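Long-range contact in programmed cell death 6-interacting protein (PDB 5WA1), which works in ESCRT-dependent endosomal sorting, membrane repair and cytokinesis, and contributes through its Bro1 domain the surface that interacts with CHMP4 proteins: residues F114-A119 against G138-C143. Residues are numbered along the deposited sequence; the frame is centred on the assembly and turned at random.
Sequences FTWKDA and GYEKSC
Phe114 and Trp116, on strand 114-117, face Tyr139, Glu140 and Cys143 on the first turns of helix 137-157, the axes of strand 114-117 and helical segment 138-143 running 9.0 Å apart at closest approach and inclined by 35°. The contact illustrates how a two-stranded antiparallel sheet, strands 114-117 and 131-134, is laid against the helix that follows it, here in the Bro1 domain. The indole of Trp116 is touched over one face and at its edge. Cys143 sets its CB over the centre of that face, 3.4 Å from the six-membered ring centroid, while its SG lies above the five-membered ring, a sulfur-aromatic contact. At the edge of the indole, NE1 of Trp116 donates to OE1 of Glu140 at 2.9 Å; the acceptor lies in the ring plane and is met nearly along its C-O bond. The N-H...O angle of this bond is 150°. The edge of Trp116 is also turned toward the face of Tyr139, whose ring plane stands at 77° to the indole, in a T-shaped pair. Tyr139 is itself met in its plane by the carbonyl O of Phe114, 3.5 Å from CE2, and its hydroxyl is hydrogen-bonded to Leu132 O on the partner strand 131-134. With CG turned away from its backbone N and a bend at chi2, Glu140 lays its carboxylate over the CD1-CE1 side of the Phe114 ring, stacked on it, while CB sits over the ring centre, 3.8 Å from the centroid. OE2 of Glu140 takes a salt bridge from Arg71 NE of helix 56-75 and a hydrogen bond with Tyr92 of helix 83-97. A buried carboxylate is thus gripped through both oxygens, its rotation fixed by partners from the strand and two other helices, and Arg71 probably helps to keep it ionised amid these aromatic rings.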
ATOM      1  N   PHE A 114      24.637  -5.417   7.873  1.00 68.01           N
ATOM      2  CA  PHE A 114      23.820  -4.548   7.040  1.00 68.35           C
ATOM      3  C   PHE A 114      23.409  -3.333   7.856  1.00 71.17           C
ATOM      4  O   PHE A 114      22.926  -3.470   8.988  1.00 67.50           O
ATOM      5  CB  PHE A 114      22.593  -5.290   6.517  1.00 68.54           C
ATOM      6  CG  PHE A 114      22.917  -6.608   5.876  1.00 72.72           C
ATOM      7  CD1 PHE A 114      23.359  -6.668   4.563  1.00 73.39           C
ATOM      8  CD2 PHE A 114      22.780  -7.788   6.589  1.00 73.08           C
ATOM      9  CE1 PHE A 114      23.657  -7.887   3.972  1.00 82.08           C
ATOM     10  CE2 PHE A 114      23.075  -9.008   6.010  1.00 76.44           C
ATOM     11  CZ  PHE A 114      23.513  -9.058   4.700  1.00 83.67           C
ATOM     12  N   THR A 115      23.632  -2.152   7.293  1.00 71.36           N
ATOM     13  CA  THR A 115      23.290  -0.891   7.932  1.00 74.81           C
ATOM     14  C   THR A 115      22.196  -0.224   7.119  1.00 64.91           C
ATOM     15  O   THR A 115      22.369   0.006   5.919  1.00 67.09           O
ATOM     16  CB  THR A 115      24.513   0.019   8.036  1.00 80.35           C
ATOM     17  OG1 THR A 115      25.527  -0.643   8.796  1.00 78.63           O
ATOM     18  CG2 THR A 115      24.145   1.325   8.720  1.00 83.65           C
ATOM     19  N   TRP A 116      21.080   0.086   7.776  1.00 58.23           N
ATOM     20  CA  TRP A 116      19.921   0.685   7.133  1.00 60.65           C
ATOM     21  C   TRP A 116      19.473   1.898   7.929  1.00 59.30           C
ATOM     22  O   TRP A 116      19.588   1.935   9.158  1.00 61.47           O
ATOM     23  CB  TRP A 116      18.761  -0.303   7.024  1.00 63.49           C
ATOM     24  CG  TRP A 116      18.987  -1.383   6.022  1.00 63.29           C
ATOM     25  CD1 TRP A 116      19.733  -2.514   6.186  1.00 62.38           C
ATOM     26  CD2 TRP A 116      18.449  -1.441   4.696  1.00 54.20           C
ATOM     27  NE1 TRP A 116      19.698  -3.273   5.040  1.00 60.82           N
ATOM     28  CE2 TRP A 116      18.917  -2.636   4.110  1.00 61.58           C
ATOM     29  CE3 TRP A 116      17.622  -0.599   3.946  1.00 58.04           C
ATOM     30  CZ2 TRP A 116      18.581  -3.011   2.810  1.00 59.69           C
ATOM     31  CZ3 TRP A 116      17.290  -0.975   2.652  1.00 57.44           C
ATOM     32  CH2 TRP A 116      17.771  -2.167   2.100  1.00 55.42           C
ATOM     33  N   LYS A 117      18.987   2.877   7.214  1.00 63.11           N
ATOM     34  CA  LYS A 117      18.520   4.092   7.794  1.00 69.15           C
ATOM     35  C   LYS A 117      16.988   4.087   7.894  1.00 62.05           C
ATOM     36  O   LYS A 117      16.322   3.431   7.132  1.00 54.13           O
ATOM     37  CB  LYS A 117      18.983   5.216   6.916  1.00 76.12           C
ATOM     38  CG  LYS A 117      18.899   6.571   7.539  1.00 81.91           C
ATOM     39  CD  LYS A 117      19.231   7.616   6.510  1.00 87.87           C
ATOM     40  CE  LYS A 117      18.897   8.986   7.046  1.00 95.76           C
ATOM     41  NZ  LYS A 117      18.625   9.925   5.933  1.00101.85           N
ATOM     42  N   ASP A 118      16.444   4.802   8.865  1.00 59.29           N
ATOM     43  CA  ASP A 118      14.992   4.862   9.017  1.00 55.54           C
ATOM     44  C   ASP A 118      14.361   5.547   7.812  1.00 56.36           C
ATOM     45  O   ASP A 118      14.855   6.572   7.332  1.00 58.73           O
ATOM     46  CB  ASP A 118      14.622   5.608  10.297  1.00 60.29           C
ATOM     47  CG  ASP A 118      13.166   5.417  10.682  1.00 65.62           C
ATOM     48  OD1 ASP A 118      12.307   6.176  10.179  1.00 59.19           O
ATOM     49  OD2 ASP A 118      12.879   4.504  11.486  1.00 66.98           O
ATOM     50  N   ALA A 119      13.252   4.973   7.321  1.00 51.18           N
ATOM     51  CA  ALA A 119      12.566   5.561   6.179  1.00 55.64           C
ATOM     52  C   ALA A 119      11.916   6.895   6.529  1.00 62.54           C
ATOM     53  O   ALA A 119      11.736   7.743   5.646  1.00 64.63           O
ATOM     54  CB  ALA A 119      11.510   4.595   5.643  1.00 52.84           C
ATOM     55  N   GLY A 138      17.864 -11.871   8.467  1.00 75.70           N
ATOM     56  CA  GLY A 138      16.477 -11.504   8.694  1.00 76.42           C
ATOM     57  C   GLY A 138      16.256 -10.004   8.664  1.00 75.01           C
ATOM     58  O   GLY A 138      15.223  -9.527   8.185  1.00 65.16           O
ATOM     59  N   TYR A 139      17.223  -9.241   9.176  1.00 72.72           N
ATOM     60  CA  TYR A 139      17.153  -7.784   9.097  1.00 69.68           C
ATOM     61  C   TYR A 139      17.220  -7.315   7.650  1.00 66.36           C
ATOM     62  O   TYR A 139      16.446  -6.446   7.232  1.00 63.57           O
ATOM     63  CB  TYR A 139      18.292  -7.169   9.914  1.00 72.30           C
ATOM     64  CG  TYR A 139      18.326  -5.651   9.954  1.00 65.12           C
ATOM     65  CD1 TYR A 139      17.177  -4.909  10.201  1.00 62.83           C
ATOM     66  CD2 TYR A 139      19.529  -4.966   9.791  1.00 67.22           C
ATOM     67  CE1 TYR A 139      17.219  -3.519  10.258  1.00 63.98           C
ATOM     68  CE2 TYR A 139      19.583  -3.582   9.848  1.00 61.83           C
ATOM     69  CZ  TYR A 139      18.427  -2.864  10.079  1.00 65.05           C
ATOM     70  OH  TYR A 139      18.495  -1.487  10.137  1.00 60.43           O
ATOM     71  N   GLU A 140      18.147  -7.881   6.872  1.00 62.95           N
ATOM     72  CA  GLU A 140      18.270  -7.499   5.469  1.00 58.80           C
ATOM     73  C   GLU A 140      16.995  -7.827   4.704  1.00 55.01           C
ATOM     74  O   GLU A 140      16.459  -6.977   3.982  1.00 55.42           O
ATOM     75  CB  GLU A 140      19.483  -8.195   4.842  1.00 63.33           C
ATOM     76  CG  GLU A 140      19.617  -7.985   3.343  1.00 67.93           C
ATOM     77  CD  GLU A 140      20.328  -6.692   2.974  1.00 66.54           C
ATOM     78  OE1 GLU A 140      20.461  -5.797   3.838  1.00 61.33           O
ATOM     79  OE2 GLU A 140      20.772  -6.579   1.807  1.00 69.29           O
ATOM     80  N   LYS A 141      16.490  -9.058   4.855  1.00 55.85           N
ATOM     81  CA  LYS A 141      15.211  -9.437   4.251  1.00 60.84           C
ATOM     82  C   LYS A 141      14.111  -8.432   4.574  1.00 63.12           C
ATOM     83  O   LYS A 141      13.341  -8.025   3.690  1.00 59.40           O
ATOM     84  CB  LYS A 141      14.783 -10.824   4.741  1.00 64.98           C
ATOM     85  CG  LYS A 141      15.583 -11.994   4.208  1.00 75.63           C
ATOM     86  CD  LYS A 141      15.307 -13.251   5.029  1.00 81.44           C
ATOM     87  CE  LYS A 141      13.811 -13.489   5.208  1.00 87.03           C
ATOM     88  NZ  LYS A 141      13.541 -14.561   6.212  1.00 91.75           N
ATOM     89  N   SER A 142      13.999  -8.042   5.848  1.00 61.03           N
ATOM     90  CA  SER A 142      12.894  -7.178   6.262  1.00 59.98           C
ATOM     91  C   SER A 142      12.988  -5.805   5.616  1.00 52.53           C
ATOM     92  O   SER A 142      11.970  -5.238   5.199  1.00 53.55           O
ATOM     93  CB  SER A 142      12.874  -7.036   7.784  1.00 65.00           C
ATOM     94  OG  SER A 142      12.503  -8.248   8.402  1.00 71.47           O
ATOM     95  N   CYS A 143      14.195  -5.241   5.558  1.00 52.14           N
ATOM     96  CA  CYS A 143      14.372  -3.922   4.967  1.00 55.43           C
ATOM     97  C   CYS A 143      14.215  -3.973   3.456  1.00 56.95           C
ATOM     98  O   CYS A 143      13.667  -3.042   2.855  1.00 49.97           O
ATOM     99  CB  CYS A 143      15.745  -3.362   5.336  1.00 53.19           C
ATOM    100  SG  CYS A 143      16.003  -3.146   7.102  1.00 59.32           S
TER